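Local coordinates for 6-phospho-alpha-glucosidase (Merdibacter massiliensis, PDB 6VC6), which hydrolyses 6-phospho-alpha-glucosides, probably by the NAD- and manganese-dependent redox mechanism of family 4 glycoside hydrolases, at residues A[169-177]-A[193-204]; A[383-394]-A[405-414]. All coordinates share one frame; numbering follows the deposited sequence.

Contact 1 of 2, residues A[169-177]-A[193-204]. With MN (manganese (II) ion), chain E; G6P (6-O-phosphono-alpha-D-glucopyranose), chain F; NAD (nicotinamide-adenine-dinucleotide), chain G.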
loop_
_atom_site.group_PDB
_atom_site.type_symbol
_atom_site.label_atom_id
_atom_site.label_comp_id
_atom_site.label_asym_id
_atom_site.label_seq_id
_atom_site.Cartn_x
_atom_site.Cartn_y
_atom_site.Cartn_z
ATOM N N ILE A 169 -2.349 -3.654 4.663
ATOM C CA ILE A 169 -3.234 -3.908 3.535
ATOM C C ILE A 169 -2.785 -3.086 2.332
ATOM O O ILE A 169 -2.070 -2.089 2.456
ATOM C CB ILE A 169 -4.712 -3.598 3.863
ATOM C CG1 ILE A 169 -4.895 -2.108 4.162
ATOM C CG2 ILE A 169 -5.194 -4.445 5.036
ATOM C CD1 ILE A 169 -6.174 -1.790 4.906
ATOM N N CYS A 170 -3.227 -3.527 1.155
ATOM C CA CYS A 170 -2.960 -2.855 -0.108
ATOM C C CYS A 170 -4.209 -2.915 -0.970
ATOM O O CYS A 170 -4.917 -3.927 -0.971
ATOM C CB CYS A 170 -1.790 -3.502 -0.854
ATOM S SG CYS A 170 -1.508 -2.874 -2.523
ATOM N N ASP A 171 -4.471 -1.838 -1.711
ATOM C CA ASP A 171 -5.684 -1.746 -2.512
ATOM C C ASP A 171 -5.488 -2.204 -3.951
ATOM O O ASP A 171 -6.442 -2.152 -4.733
ATOM C CB ASP A 171 -6.240 -0.315 -2.491
ATOM C CG ASP A 171 -5.287 0.702 -3.081
ATOM O OD1 ASP A 171 -5.681 1.885 -3.165
ATOM O OD2 ASP A 171 -4.153 0.340 -3.450
ATOM N N GLN A 172 -4.289 -2.671 -4.313
ATOM C CA GLN A 172 -4.060 -3.108 -5.689
ATOM C C GLN A 172 -4.854 -4.361 -6.041
ATOM O O GLN A 172 -5.459 -4.391 -7.127
ATOM C CB GLN A 172 -2.560 -3.290 -5.932
ATOM C CG GLN A 172 -2.221 -4.064 -7.195
ATOM C CD GLN A 172 -2.345 -3.224 -8.451
ATOM O OE1 GLN A 172 -2.249 -3.737 -9.565
ATOM N NE2 GLN A 172 -2.557 -1.923 -8.278
ATOM N N PRO A 173 -4.900 -5.413 -5.209
ATOM C CA PRO A 173 -5.722 -6.579 -5.581
ATOM C C PRO A 173 -7.190 -6.250 -5.793
ATOM O O PRO A 173 -7.812 -6.802 -6.710
ATOM C CB PRO A 173 -5.518 -7.537 -4.399
ATOM C CG PRO A 173 -4.187 -7.175 -3.856
ATOM C CD PRO A 173 -4.102 -5.684 -3.998
ATOM N N GLU A 174 -7.770 -5.365 -4.976
ATOM C CA GLU A 174 -9.166 -4.992 -5.184
ATOM C C GLU A 174 -9.332 -4.147 -6.441
ATOM O O GLU A 174 -10.320 -4.298 -7.171
ATOM C CB GLU A 174 -9.714 -4.247 -3.967
ATOM C CG GLU A 174 -11.132 -3.715 -4.173
ATOM C CD GLU A 174 -11.679 -2.982 -2.965
ATOM O OE1 GLU A 174 -12.034 -3.647 -1.970
ATOM O OE2 GLU A 174 -11.754 -1.735 -3.010
ATOM N N ASN A 175 -8.376 -3.252 -6.712
ATOM C CA ASN A 175 -8.467 -2.417 -7.906
ATOM C C ASN A 175 -8.429 -3.253 -9.178
ATOM O O ASN A 175 -9.034 -2.875 -10.187
ATOM C CB ASN A 175 -7.343 -1.383 -7.912
ATOM C CG ASN A 175 -7.641 -0.196 -7.018
ATOM O OD1 ASN A 175 -8.800 0.108 -6.738
ATOM N ND2 ASN A 175 -6.594 0.484 -6.567
ATOM N N ILE A 176 -7.728 -4.387 -9.150
ATOM C CA ILE A 176 -7.741 -5.292 -10.294
ATOM C C ILE A 176 -9.108 -5.950 -10.434
ATOM O O ILE A 176 -9.627 -6.106 -11.546
ATOM C CB ILE A 176 -6.614 -6.332 -10.159
ATOM C CG1 ILE A 176 -5.261 -5.677 -10.434
ATOM C CG2 ILE A 176 -6.840 -7.503 -11.104
ATOM C CD1 ILE A 176 -4.093 -6.449 -9.882
HETATM N N MSE A 177 -9.715 -6.335 -9.315
HETATM C CA MSE A 177 -11.060 -6.896 -9.324
HETATM C C MSE A 177 -12.059 -5.862 -9.831
HETATM O O MSE A 177 -12.993 -6.192 -10.562
HETATM C CB MSE A 177 -11.457 -7.379 -7.926
HETATM C CG MSE A 177 -10.715 -8.626 -7.460
HETATM SE SE MSE A 177 -11.066 -10.197 -8.567
HETATM C CE MSE A 177 -9.481 -10.134 -9.705
ATOM N N PRO A 193 -12.024 -14.102 -5.727
ATOM C CA PRO A 193 -10.703 -14.439 -6.257
ATOM C C PRO A 193 -9.956 -15.454 -5.400
ATOM O O PRO A 193 -10.207 -15.617 -4.203
ATOM C CB PRO A 193 -9.979 -13.086 -6.239
ATOM C CG PRO A 193 -10.563 -12.392 -5.052
ATOM C CD PRO A 193 -12.003 -12.851 -4.947
ATOM N N VAL A 194 -9.028 -16.147 -6.054
ATOM C CA VAL A 194 -8.009 -16.954 -5.394
ATOM C C VAL A 194 -6.664 -16.342 -5.759
ATOM O O VAL A 194 -6.312 -16.268 -6.943
ATOM C CB VAL A 194 -8.080 -18.432 -5.808
ATOM C CG1 VAL A 194 -7.019 -19.238 -5.073
ATOM C CG2 VAL A 194 -9.467 -18.994 -5.532
ATOM N N TYR A 195 -5.920 -15.898 -4.749
ATOM C CA TYR A 195 -4.767 -15.034 -4.958
ATOM C C TYR A 195 -3.619 -15.479 -4.064
ATOM O O TYR A 195 -3.830 -15.960 -2.948
ATOM C CB TYR A 195 -5.145 -13.570 -4.674
ATOM C CG TYR A 195 -4.026 -12.561 -4.816
ATOM C CD1 TYR A 195 -3.200 -12.254 -3.740
ATOM C CD2 TYR A 195 -3.815 -11.893 -6.015
ATOM C CE1 TYR A 195 -2.185 -11.325 -3.862
ATOM C CE2 TYR A 195 -2.802 -10.961 -6.145
ATOM C CZ TYR A 195 -1.991 -10.681 -5.066
ATOM O OH TYR A 195 -0.982 -9.754 -5.190
ATOM N N PHE A 196 -2.398 -15.313 -4.570
ATOM C CA PHE A 196 -1.199 -15.581 -3.789
ATOM C C PHE A 196 -0.085 -14.657 -4.258
ATOM O O PHE A 196 -0.092 -14.181 -5.397
ATOM C CB PHE A 196 -0.756 -17.051 -3.896
ATOM C CG PHE A 196 0.008 -17.379 -5.156
ATOM C CD1 PHE A 196 1.390 -17.242 -5.209
ATOM C CD2 PHE A 196 -0.653 -17.847 -6.279
ATOM C CE1 PHE A 196 2.090 -17.545 -6.363
ATOM C CE2 PHE A 196 0.043 -18.155 -7.435
ATOM C CZ PHE A 196 1.416 -18.004 -7.477
ATOM N N GLY A 197 0.873 -14.419 -3.373
ATOM C CA GLY A 197 2.058 -13.662 -3.695
ATOM C C GLY A 197 2.434 -12.740 -2.557
ATOM O O GLY A 197 1.835 -12.763 -1.483
ATOM N N LEU A 198 3.461 -11.934 -2.800
ATOM C CA LEU A 198 3.830 -10.858 -1.896
ATOM C C LEU A 198 3.112 -9.577 -2.309
ATOM O O LEU A 198 2.458 -9.510 -3.352
ATOM C CB LEU A 198 5.345 -10.649 -1.895
ATOM C CG LEU A 198 6.214 -11.908 -1.870
ATOM C CD1 LEU A 198 7.689 -11.549 -1.972
ATOM C CD2 LEU A 198 5.945 -12.724 -0.615
ATOM N N ASN A 199 3.233 -8.551 -1.471
ATOM C CA ASN A 199 2.639 -7.265 -1.803
ATOM C C ASN A 199 3.277 -6.706 -3.067
ATOM O O ASN A 199 4.504 -6.679 -3.196
ATOM C CB ASN A 199 2.806 -6.281 -0.648
ATOM C CG ASN A 199 2.147 -4.948 -0.932
ATOM O OD1 ASN A 199 0.934 -4.873 -1.104
ATOM N ND2 ASN A 199 2.946 -3.890 -0.996
ATOM N N HIS A 200 2.433 -6.266 -4.002
ATOM C CA HIS A 200 2.878 -5.744 -5.295
ATOM C C HIS A 200 3.694 -6.785 -6.058
ATOM O O HIS A 200 4.668 -6.462 -6.742
ATOM C CB HIS A 200 3.665 -4.442 -5.128
ATOM C CG HIS A 200 2.841 -3.307 -4.609
ATOM N ND1 HIS A 200 3.395 -2.175 -4.052
ATOM C CD2 HIS A 200 1.499 -3.143 -4.537
ATOM C CE1 HIS A 200 2.431 -1.354 -3.679
ATOM N NE2 HIS A 200 1.270 -1.917 -3.961
ATOM N N TYR A 201 3.280 -8.047 -5.944
ATOM C CA TYR A 201 3.964 -9.174 -6.567
ATOM C C TYR A 201 3.103 -10.424 -6.428
ATOM O O TYR A 201 3.399 -11.295 -5.604
ATOM C CB TYR A 201 5.336 -9.394 -5.921
ATOM C CG TYR A 201 6.417 -9.888 -6.863
ATOM C CD1 TYR A 201 6.099 -10.469 -8.084
ATOM C CD2 TYR A 201 7.761 -9.777 -6.521
ATOM C CE1 TYR A 201 7.091 -10.923 -8.941
ATOM C CE2 TYR A 201 8.756 -10.227 -7.369
ATOM C CZ TYR A 201 8.417 -10.798 -8.577
ATOM O OH TYR A 201 9.407 -11.247 -9.423
ATOM N N GLY A 202 2.033 -10.523 -7.215
ATOM C CA GLY A 202 1.106 -11.627 -7.043
ATOM C C GLY A 202 0.342 -11.944 -8.308
ATOM O O GLY A 202 0.452 -11.258 -9.326
ATOM N N TRP A 203 -0.454 -13.009 -8.220
ATOM C CA TRP A 203 -1.228 -13.506 -9.346
ATOM C C TRP A 203 -2.570 -14.026 -8.855
ATOM O O TRP A 203 -2.680 -14.563 -7.750
ATOM C CB TRP A 203 -0.491 -14.629 -10.089
ATOM C CG TRP A 203 0.775 -14.196 -10.759
ATOM C CD1 TRP A 203 0.918 -13.779 -12.050
ATOM C CD2 TRP A 203 2.081 -14.142 -10.174
ATOM N NE1 TRP A 203 2.231 -13.467 -12.304
ATOM C CE2 TRP A 203 2.966 -13.682 -11.168
ATOM C CE3 TRP A 203 2.587 -14.438 -8.904
ATOM C CZ2 TRP A 203 4.328 -13.510 -10.934
ATOM C CZ3 TRP A 203 3.940 -14.266 -8.673
ATOM C CH2 TRP A 203 4.795 -13.806 -9.683
ATOM N N PHE A 204 -3.591 -13.861 -9.692
ATOM C CA PHE A 204 -4.906 -14.438 -9.453
ATOM C C PHE A 204 -5.001 -15.753 -10.216
ATOM O O PHE A 204 -4.945 -15.763 -11.451
ATOM C CB PHE A 204 -6.018 -13.485 -9.894
ATOM C CG PHE A 204 -6.147 -12.258 -9.036
ATOM C CD1 PHE A 204 -7.023 -12.237 -7.964
ATOM C CD2 PHE A 204 -5.403 -11.122 -9.309
ATOM C CE1 PHE A 204 -7.148 -11.109 -7.172
ATOM C CE2 PHE A 204 -5.525 -9.990 -8.523
ATOM C CZ PHE A 204 -6.399 -9.985 -7.454
HETATM MN MN MN E . -0.217 -1.123 -2.582
HETATM C C1 G6P F . -0.952 1.399 -6.246
HETATM C C2 G6P F . -0.502 0.714 -4.948
HETATM C C3 G6P F . 0.002 1.664 -3.877
HETATM C C4 G6P F . 0.855 2.728 -4.527
HETATM C C5 G6P F . -0.064 3.584 -5.377
HETATM C C6 G6P F . 0.763 4.605 -6.148
HETATM O O1 G6P F . -2.309 1.035 -6.531
HETATM O O2 G6P F . -1.591 -0.054 -4.418
HETATM O O3 G6P F . 0.765 0.957 -2.894
HETATM O O4 G6P F . 1.470 3.529 -3.514
HETATM O O5 G6P F . -0.807 2.831 -6.343
HETATM O O6 G6P F . -0.060 5.726 -6.451
HETATM P P G6P F . 0.592 7.095 -6.984
HETATM O O1P G6P F . 1.004 7.792 -5.709
HETATM O O2P G6P F . 1.745 6.654 -7.856
HETATM O O3P G6P F . -0.530 7.758 -7.747
HETATM P PA NAD G . 1.849 12.461 1.199
HETATM O O1A NAD G . 0.827 13.306 0.478
HETATM O O2A NAD G . 3.282 12.926 1.292
HETATM O O5B NAD G . 1.318 12.182 2.691
HETATM C C5B NAD G . 2.204 11.701 3.696
HETATM C C4B NAD G . 1.882 12.375 5.019
HETATM O O4B NAD G . 2.437 11.618 6.098
HETATM C C3B NAD G . 2.496 13.764 5.074
HETATM O O3B NAD G . 1.494 14.714 5.447
HETATM C C2B NAD G . 3.551 13.691 6.156
HETATM O O2B NAD G . 3.569 14.894 6.928
HETATM C C1B NAD G . 3.106 12.506 6.995
HETATM N N9A NAD G . 4.251 11.841 7.663
HETATM C C8A NAD G . 5.456 11.567 7.128
HETATM N N7A NAD G . 6.264 10.959 8.035
HETATM C C5A NAD G . 5.568 10.841 9.182
HETATM C C6A NAD G . 5.816 10.297 10.538
HETATM N N6A NAD G . 7.006 9.737 10.863
HETATM N N1A NAD G . 4.813 10.377 11.442
HETATM C C2A NAD G . 3.624 10.930 11.136
HETATM N N3A NAD G . 3.332 11.443 9.929
HETATM C C4A NAD G . 4.246 11.430 8.931
HETATM O O3 NAD G . 1.843 10.976 0.577
HETATM P PN NAD G . 0.579 10.371 -0.212
HETATM O O1N NAD G . 0.886 10.394 -1.691
HETATM O O2N NAD G . -0.695 10.987 0.317
HETATM O O5D NAD G . 0.652 8.847 0.291
HETATM C C5D NAD G . 0.157 8.493 1.580
HETATM C C4D NAD G . 0.649 7.092 1.914
HETATM O O4D NAD G . -0.339 6.126 1.548
HETATM C C3D NAD G . 1.908 6.766 1.123
HETATM O O3D NAD G . 2.876 6.195 2.005
HETATM C C2D NAD G . 1.475 5.711 0.133
HETATM O O2D NAD G . 2.526 4.779 -0.125
HETATM C C1D NAD G . 0.317 5.059 0.864
HETATM N N1N NAD G . -0.579 4.336 -0.034
HETATM C C2N NAD G . -0.623 3.009 0.097
HETATM C C3N NAD G . -1.442 2.237 -0.706
HETATM C C7N NAD G . -1.448 0.750 -0.517
HETATM O O7N NAD G . -1.971 0.040 -1.359
HETATM N N7N NAD G . -0.866 0.245 0.570
HETATM C C4N NAD G . -2.241 2.859 -1.656
HETATM C C5N NAD G . -2.176 4.243 -1.779
HETATM C C6N NAD G . -1.333 4.969 -0.942
#
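Cys170 and His200 meet at a shared manganese ion, bound by Cys170 SG at 2.2 Å and by His200 NE2 at 2.2 Å. With chi1 at 173° the cysteine sulfur swings away from the backbone nitrogen, beside the carbonyl carbon and toward the metal; there it also accepts a capping bond from Gln172 N, 3.3 Å from SG, at the start of the helix. O2 and O3 of the sugar phosphate and O7N of NAD join the two protein ligands, and O3 lies in plane at the edge of the imidazole, whose ring stacks with Tyr263. Cysteine, histidine, sugar hydroxyls and the nicotinamide carboxamide oxygen round one manganese form the arrangement characteristic of family 4 glycoside hydrolases. Farther along the helix the contact turns apolar. Tyr195, on the neighbouring strand, puts CD2 over one face of Phe204, 3.4 Å above the ring plane, while Met177, a selenomethionine bent at chi2 and chi3, lays CE over the opposite face, 3.7 Å from the centroid. Ile176 CG2 approaches Phe204 CE2 obliquely at 3.8 Å, and Met177 SE rests on Pro193 CB. Replacing Phe204 by alanine is likely to open a gap between helix and strand and leave the selenomethionine methyl without this aromatic face.

Contact 2 of 2, residues A[383-394]-A[405-414]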
loop_
_atom_site.group_PDB
_atom_site.type_symbol
_atom_site.label_atom_id
_atom_site.label_comp_id
_atom_site.label_asym_id
_atom_site.label_seq_id
_atom_site.Cartn_x
_atom_site.Cartn_y
_atom_site.Cartn_z
ATOM N N LEU A 383 10.541 -16.653 -8.343
ATOM C CA LEU A 383 10.381 -15.203 -8.333
ATOM C C LEU A 383 10.153 -14.682 -6.918
ATOM O O LEU A 383 10.772 -13.695 -6.502
ATOM C CB LEU A 383 9.223 -14.795 -9.245
ATOM C CG LEU A 383 9.440 -14.917 -10.755
ATOM C CD1 LEU A 383 8.122 -14.752 -11.498
ATOM C CD2 LEU A 383 10.461 -13.900 -11.237
ATOM N N LEU A 384 9.270 -15.335 -6.161
ATOM C CA LEU A 384 8.879 -14.805 -4.858
ATOM C C LEU A 384 9.963 -15.030 -3.810
ATOM O O LEU A 384 10.183 -14.172 -2.947
ATOM C CB LEU A 384 7.559 -15.432 -4.413
ATOM C CG LEU A 384 6.337 -15.050 -5.251
ATOM C CD1 LEU A 384 5.058 -15.510 -4.571
ATOM C CD2 LEU A 384 6.303 -13.550 -5.507
ATOM N N VAL A 385 10.647 -16.176 -3.861
ATOM C CA VAL A 385 11.713 -16.434 -2.896
ATOM C C VAL A 385 12.867 -15.461 -3.104
ATOM O O VAL A 385 13.500 -15.013 -2.140
ATOM C CB VAL A 385 12.171 -17.902 -2.986
ATOM C CG1 VAL A 385 13.448 -18.119 -2.188
ATOM C CG2 VAL A 385 11.073 -18.825 -2.480
ATOM N N GLN A 386 13.149 -15.103 -4.360
ATOM C CA GLN A 386 14.171 -14.094 -4.624
ATOM C C GLN A 386 13.780 -12.748 -4.027
ATOM O O GLN A 386 14.617 -12.055 -3.434
ATOM C CB GLN A 386 14.406 -13.961 -6.129
ATOM C CG GLN A 386 15.300 -12.787 -6.512
ATOM C CD GLN A 386 15.388 -12.576 -8.012
ATOM O OE1 GLN A 386 14.553 -13.066 -8.771
ATOM N NE2 GLN A 386 16.406 -11.842 -8.445
ATOM N N GLN A 387 12.509 -12.364 -4.163
ATOM C CA GLN A 387 12.074 -11.061 -3.675
ATOM C C GLN A 387 11.986 -11.042 -2.154
ATOM O O GLN A 387 12.449 -10.093 -1.509
ATOM C CB GLN A 387 10.729 -10.689 -4.300
ATOM C CG GLN A 387 10.145 -9.384 -3.782
ATOM C CD GLN A 387 10.972 -8.172 -4.170
ATOM O OE1 GLN A 387 11.742 -8.211 -5.130
ATOM N NE2 GLN A 387 10.815 -7.087 -3.422
ATOM N N VAL A 388 11.395 -12.082 -1.559
ATOM C CA VAL A 388 11.238 -12.103 -0.108
ATOM C C VAL A 388 12.594 -12.214 0.581
ATOM O O VAL A 388 12.756 -11.762 1.722
ATOM C CB VAL A 388 10.285 -13.237 0.317
ATOM C CG1 VAL A 388 10.983 -14.589 0.265
ATOM C CG2 VAL A 388 9.728 -12.970 1.709
ATOM N N SER A 389 13.590 -12.797 -0.092
ATOM C CA SER A 389 14.934 -12.824 0.472
ATOM C C SER A 389 15.566 -11.440 0.438
ATOM O O SER A 389 16.254 -11.043 1.385
ATOM C CB SER A 389 15.804 -13.830 -0.283
ATOM O OG SER A 389 15.235 -15.126 -0.249
ATOM N N SER A 390 15.340 -10.692 -0.644
ATOM C CA SER A 390 15.860 -9.331 -0.727
ATOM C C SER A 390 15.223 -8.435 0.328
ATOM O O SER A 390 15.904 -7.601 0.938
ATOM C CB SER A 390 15.627 -8.766 -2.128
ATOM O OG SER A 390 16.083 -7.429 -2.223
ATOM N N GLU A 391 13.919 -8.595 0.561
ATOM C CA GLU A 391 13.246 -7.792 1.576
ATOM C C GLU A 391 13.745 -8.134 2.975
ATOM O O GLU A 391 13.965 -7.237 3.797
ATOM C CB GLU A 391 11.734 -7.988 1.483
ATOM C CG GLU A 391 11.139 -7.635 0.129
ATOM C CD GLU A 391 9.665 -7.983 0.039
ATOM O OE1 GLU A 391 9.161 -8.670 0.952
ATOM O OE2 GLU A 391 9.012 -7.575 -0.944
ATOM N N LYS A 392 13.933 -9.423 3.262
ATOM C CA LYS A 392 14.389 -9.818 4.591
ATOM C C LYS A 392 15.836 -9.411 4.833
ATOM O O LYS A 392 16.215 -9.128 5.976
ATOM C CB LYS A 392 14.215 -11.325 4.780
ATOM C CG LYS A 392 12.774 -11.745 5.019
ATOM C CD LYS A 392 12.625 -13.256 5.009
ATOM C CE LYS A 392 11.226 -13.670 5.441
ATOM N NZ LYS A 392 10.939 -13.273 6.848
ATOM N N LEU A 393 16.657 -9.376 3.781
ATOM C CA LEU A 393 18.020 -8.879 3.934
ATOM C C LEU A 393 18.041 -7.376 4.176
ATOM O O LEU A 393 18.950 -6.870 4.845
ATOM C CB LEU A 393 18.852 -9.231 2.701
ATOM C CG LEU A 393 19.250 -10.700 2.537
ATOM C CD1 LEU A 393 19.657 -10.986 1.100
ATOM C CD2 LEU A 393 20.366 -11.069 3.501
ATOM N N LEU A 394 17.053 -6.649 3.650
ATOM C CA LEU A 394 17.023 -5.201 3.832
ATOM C C LEU A 394 16.735 -4.833 5.283
ATOM O O LEU A 394 17.454 -4.024 5.883
ATOM C CB LEU A 394 15.985 -4.573 2.904
ATOM C CG LEU A 394 15.931 -3.046 2.954
ATOM C CD1 LEU A 394 17.185 -2.443 2.334
ATOM C CD2 LEU A 394 14.681 -2.524 2.266
ATOM N N LYS A 405 24.614 -6.144 4.682
ATOM C CA LYS A 405 23.275 -6.682 4.466
ATOM C C LYS A 405 22.519 -5.872 3.420
ATOM O O LYS A 405 21.789 -6.438 2.597
ATOM C CB LYS A 405 22.502 -6.714 5.784
ATOM C CG LYS A 405 22.853 -7.886 6.684
ATOM C CD LYS A 405 22.645 -9.211 5.970
ATOM C CE LYS A 405 23.080 -10.380 6.840
ATOM N NZ LYS A 405 21.951 -10.931 7.637
ATOM N N ALA A 406 22.683 -4.547 3.435
ATOM C CA ALA A 406 22.025 -3.709 2.438
ATOM C C ALA A 406 22.579 -3.973 1.044
ATOM O O ALA A 406 21.828 -3.977 0.062
ATOM C CB ALA A 406 22.175 -2.235 2.809
ATOM N N LEU A 407 23.892 -4.196 0.938
ATOM C CA LEU A 407 24.491 -4.485 -0.361
ATOM C C LEU A 407 23.971 -5.799 -0.927
ATOM O O LEU A 407 23.691 -5.900 -2.128
ATOM C CB LEU A 407 26.014 -4.517 -0.240
ATOM C CG LEU A 407 26.784 -4.909 -1.503
ATOM C CD1 LEU A 407 26.584 -3.871 -2.597
ATOM C CD2 LEU A 407 28.261 -5.094 -1.196
ATOM N N GLU A 408 23.834 -6.820 -0.078
ATOM C CA GLU A 408 23.315 -8.102 -0.544
ATOM C C GLU A 408 21.844 -7.996 -0.924
ATOM O O GLU A 408 21.395 -8.643 -1.877
ATOM C CB GLU A 408 23.525 -9.171 0.527
ATOM C CG GLU A 408 24.988 -9.489 0.796
ATOM C CD GLU A 408 25.193 -10.318 2.050
ATOM O OE1 GLU A 408 24.188 -10.680 2.698
ATOM O OE2 GLU A 408 26.361 -10.605 2.388
ATOM N N ALA A 409 21.078 -7.182 -0.193
ATOM C CA ALA A 409 19.679 -6.970 -0.549
ATOM C C ALA A 409 19.554 -6.261 -1.890
ATOM O O ALA A 409 18.707 -6.624 -2.715
ATOM C CB ALA A 409 18.972 -6.173 0.548
ATOM N N PHE A 410 20.391 -5.248 -2.126
ATOM C CA PHE A 410 20.368 -4.550 -3.407
ATOM C C PHE A 410 20.815 -5.464 -4.542
ATOM O O PHE A 410 20.192 -5.489 -5.609
ATOM C CB PHE A 410 21.257 -3.308 -3.342
ATOM C CG PHE A 410 20.568 -2.087 -2.799
ATOM C CD1 PHE A 410 19.918 -2.124 -1.576
ATOM C CD2 PHE A 410 20.581 -0.896 -3.508
ATOM C CE1 PHE A 410 19.288 -1.000 -1.073
ATOM C CE2 PHE A 410 19.953 0.231 -3.011
ATOM C CZ PHE A 410 19.305 0.180 -1.792
ATOM N N THR A 411 21.891 -6.227 -4.325
ATOM C CA THR A 411 22.414 -7.096 -5.376
ATOM C C THR A 411 21.410 -8.175 -5.758
ATOM O O THR A 411 21.201 -8.449 -6.947
ATOM C CB THR A 411 23.729 -7.734 -4.921
ATOM O OG1 THR A 411 24.712 -6.713 -4.707
ATOM C CG2 THR A 411 24.243 -8.715 -5.967
ATOM N N LEU A 412 20.772 -8.794 -4.763
ATOM C CA LEU A 412 19.867 -9.905 -5.034
ATOM C C LEU A 412 18.607 -9.453 -5.760
ATOM O O LEU A 412 18.049 -10.215 -6.558
ATOM C CB LEU A 412 19.504 -10.606 -3.725
ATOM C CG LEU A 412 18.524 -11.778 -3.782
ATOM C CD1 LEU A 412 18.998 -12.838 -4.761
ATOM C CD2 LEU A 412 18.334 -12.371 -2.397
ATOM N N ASN A 413 18.151 -8.226 -5.507
ATOM C CA ASN A 413 16.874 -7.769 -6.038
ATOM C C ASN A 413 16.856 -7.826 -7.562
ATOM O O ASN A 413 17.860 -7.550 -8.226
ATOM C CB ASN A 413 16.580 -6.346 -5.561
ATOM C CG ASN A 413 15.166 -5.903 -5.885
ATOM O OD1 ASN A 413 14.863 -5.533 -7.019
ATOM N ND2 ASN A 413 14.291 -5.942 -4.887
ATOM N N ARG A 414 15.694 -8.183 -8.110
ATOM C CA ARG A 414 15.574 -8.411 -9.546
ATOM C C ARG A 414 15.747 -7.129 -10.350
ATOM O O ARG A 414 16.231 -7.175 -11.486
ATOM C CB ARG A 414 14.219 -9.046 -9.857
ATOM C CG ARG A 414 14.248 -10.043 -10.995
ATOM C CD ARG A 414 12.892 -10.702 -11.188
ATOM N NE ARG A 414 12.727 -11.203 -12.548
ATOM C CZ ARG A 414 13.273 -12.326 -13.002
ATOM N NH1 ARG A 414 14.021 -13.074 -12.203
ATOM N NH2 ARG A 414 13.070 -12.702 -14.258
HETATM O O HOH W 1 13.607 -9.738 -6.714
HETATM O O HOH W 2 11.718 -4.689 -5.328
#
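Gln386 and Ser390 hand hydrogen bonds from segment 383-394 of helix 378-400 to carbonyls near the C-terminal end of helix 403-412. Gln386, extended beyond CG, gives NE2 to Leu412 O at 3.0 Å, almost head-on to the carbonyl (C=O...N angle 173°) and close to its own amide plane. Ser390 OG, which chi1 of 178° turns away from the backbone N, donates to Ala409 O at 2.8 Å; Asn413 N reaches that oxygen from the opposite face, so two donors grip it. The other end of the Gln386 amide, OE1, accepts a weak bond from Arg414 NH1 at the guanidinium edge, the two planes nearly perpendicular. Leu383 CD2 lies over the centre of one face of the Arg414 guanidinium, 3.6 Å above its plane, and Arg414 NE is bonded to Tyr267 O. Two waters bridge the segments where the helix ends: one links Gln387 OE1 to Arg414 N, the other accepts from Gln387 NE2 and Asn413 ND2, while Asn413 OD1 bonds to Leu415 N. Outside this polar strip, Leu393 is a knob among Lys405, Glu408, Ala409 and Leu412, its CB 3.7 Å from Ala409 CB. Leu412 in turn is a knob among Gln386, Ser389, Ser390 and Leu393. The small Ser390 and Ala409, their CA atoms 4.5 Å apart, let the segment axes approach to 7.9 Å at 160°, an antiparallel helical hairpin with knobs-into-holes packing.

In the fold
The two contacts follow one another along the chain, contact 1 closing before contact 2 opens, with their centres about 21 Å apart. Contact 1 lies deeper, its centre about 11 Å from the chain's centre, where strand 166-169, the last of the parallel run in the mixed sheet, leads into helix 172-184 and faces the small antiparallel sheet of 191-196 and 201-209. Contact 2 pairs helices 378-400 and 403-412, its centre about 19 Å from that of the chain. They touch directly: Tyr201 packs on Leu383 and Gln387, and Gly197 on Leu384. Helix 378-400 thus packs against the corner that carries metal ligand His200, with the Gln387 side chain about 13 Å from the manganese.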